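Local structure of transcription initiation factor TFIID subunit 6 (Drosophila melanogaster, 1TAF) at residues Ser5-Glu10 with Ile38-Ile43. The protein forms part of the multisubunit TFIID complex, which mediates promoter responses to activators and repressors, and pairs with a partner subunit through the histone-fold piece described here. Residues are numbered along the deposited sequence; the frame is centred on the assembly and turned at random.
Sequences SSISAE and IKLKRI
The flat group in this contact is the peptide carbonyl of Ser5, and Lys41 meets it at the edge. The ammonium nitrogen, Lys41 NZ, gives a hydrogen bond to Ser5 O at 2.7 Å. NZ lies in the plane of this carbonyl and meets a lone pair of the oxygen, at a C=O...N angle of 142°. No side chain of 38-43 lies over either face of this peptide group. Lys41 CE follows NZ in and sits 3.2 Å from Ser5 O. The lysine chain is nearly extended as far as CE and then bends at its last torsion (chi4 -91°), which turns NZ onto the oxygen. NZ also donates to the carbonyl oxygen of Tyr3, so one ammonium group joins two carbonyls of the N-terminal loop. A methionine in place of Lys41 would probably leave the Ser5 and Tyr3 carbonyls without this shared donor and let the N-terminal segment shift on the helix. The hydroxyl of Ser5 turns to another partner, an acidic side chain on the chain of another protein.

Deeper in, Ile7 and Leu40 make the apolar part of the contact. Ile7 CG1 touches Leu40 CD1 at 3.8 Å, and the two side chains cross at about a right angle. In Ile7, CG1 stands beside the backbone N (chi1 -67°), which places this branch against the leucine. The other protein chain also packs on both residues. The backbone N of Ile7 is bonded to the hydroxyl of Ser37, one turn before Lys41. Polar and apolar contacts thus join the loop before helix 9-18 to the middle of the long helix 26-53. This short-long-short helix order, paired with a second protein chain, is characteristic of the histone fold.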
# COMPACT_ATOMS: atom_id res chain seq x y z
N SER B 5 -25.46 -2.55 13.36
CA SER B 5 -25.65 -2.64 11.92
C SER B 5 -24.39 -2.94 11.11
O SER B 5 -23.26 -2.69 11.54
CB SER B 5 -26.30 -1.37 11.42
OG SER B 5 -27.49 -1.11 12.14
N SER B 6 -24.59 -3.45 9.91
CA SER B 6 -23.48 -3.76 9.04
C SER B 6 -23.92 -3.72 7.59
O SER B 6 -25.09 -3.90 7.27
CB SER B 6 -22.89 -5.12 9.39
OG SER B 6 -23.85 -6.14 9.22
N ILE B 7 -22.98 -3.39 6.72
CA ILE B 7 -23.22 -3.33 5.28
C ILE B 7 -23.51 -4.76 4.82
O ILE B 7 -22.91 -5.72 5.31
CB ILE B 7 -21.96 -2.77 4.56
CG1 ILE B 7 -21.73 -1.29 4.94
CG2 ILE B 7 -22.06 -2.96 3.05
CD1 ILE B 7 -22.88 -0.34 4.55
N SER B 8 -24.46 -4.91 3.91
CA SER B 8 -24.82 -6.24 3.41
C SER B 8 -23.77 -6.83 2.48
O SER B 8 -23.04 -6.11 1.80
CB SER B 8 -26.16 -6.18 2.66
OG SER B 8 -26.03 -5.38 1.49
N ALA B 9 -23.73 -8.16 2.44
CA ALA B 9 -22.82 -8.87 1.56
C ALA B 9 -23.22 -8.59 0.12
O ALA B 9 -22.38 -8.61 -0.79
CB ALA B 9 -22.90 -10.34 1.84
N GLU B 10 -24.50 -8.30 -0.10
CA GLU B 10 -25.02 -7.99 -1.44
C GLU B 10 -24.39 -6.72 -2.02
O GLU B 10 -24.06 -6.66 -3.21
CB GLU B 10 -26.54 -7.87 -1.39
CG GLU B 10 -27.18 -7.66 -2.74
CD GLU B 10 -26.82 -8.75 -3.74
OE1 GLU B 10 -26.68 -9.93 -3.32
OE2 GLU B 10 -26.68 -8.42 -4.94
N ILE B 38 -16.77 -3.09 10.24
CA ILE B 38 -15.91 -2.93 11.41
C ILE B 38 -15.08 -1.65 11.25
O ILE B 38 -14.88 -0.91 12.21
CB ILE B 38 -14.96 -4.14 11.60
CG1 ILE B 38 -15.75 -5.34 12.12
CG2 ILE B 38 -13.81 -3.79 12.54
CD1 ILE B 38 -14.96 -6.65 12.11
N LYS B 39 -14.61 -1.42 10.02
CA LYS B 39 -13.83 -0.23 9.67
C LYS B 39 -14.67 1.03 9.82
O LYS B 39 -14.20 2.04 10.35
CB LYS B 39 -13.32 -0.34 8.24
CG LYS B 39 -12.00 -1.03 8.09
CD LYS B 39 -10.88 -0.01 8.25
CE LYS B 39 -9.49 -0.63 8.08
NZ LYS B 39 -8.45 0.45 8.01
N LEU B 40 -15.91 0.96 9.35
CA LEU B 40 -16.84 2.09 9.45
C LEU B 40 -17.08 2.50 10.91
O LEU B 40 -17.08 3.69 11.24
CB LEU B 40 -18.17 1.74 8.78
CG LEU B 40 -18.19 1.80 7.26
CD1 LEU B 40 -19.47 1.16 6.74
CD2 LEU B 40 -18.08 3.25 6.80
N LYS B 41 -17.28 1.51 11.78
CA LYS B 41 -17.51 1.77 13.20
C LYS B 41 -16.27 2.41 13.83
O LYS B 41 -16.39 3.34 14.62
CB LYS B 41 -17.91 0.48 13.92
CG LYS B 41 -19.28 -0.09 13.46
CD LYS B 41 -19.41 -1.56 13.88
CE LYS B 41 -20.55 -2.30 13.17
NZ LYS B 41 -21.88 -2.28 13.87
N ARG B 42 -15.07 1.96 13.43
CA ARG B 42 -13.82 2.53 13.93
C ARG B 42 -13.66 3.99 13.48
O ARG B 42 -13.27 4.85 14.26
CB ARG B 42 -12.62 1.73 13.45
CG ARG B 42 -12.52 0.34 14.03
CD ARG B 42 -11.20 -0.32 13.67
NE ARG B 42 -11.13 -1.69 14.16
CZ ARG B 42 -10.10 -2.52 13.97
NH1 ARG B 42 -9.03 -2.11 13.29
NH2 ARG B 42 -10.14 -3.76 14.45
N ILE B 43 -13.94 4.25 12.20
CA ILE B 43 -13.83 5.59 11.64
C ILE B 43 -14.79 6.55 12.36
O ILE B 43 -14.40 7.64 12.77
CB ILE B 43 -14.13 5.58 10.11
CG1 ILE B 43 -13.03 4.83 9.37
CG2 ILE B 43 -14.22 7.01 9.55
CD1 ILE B 43 -13.39 4.43 7.96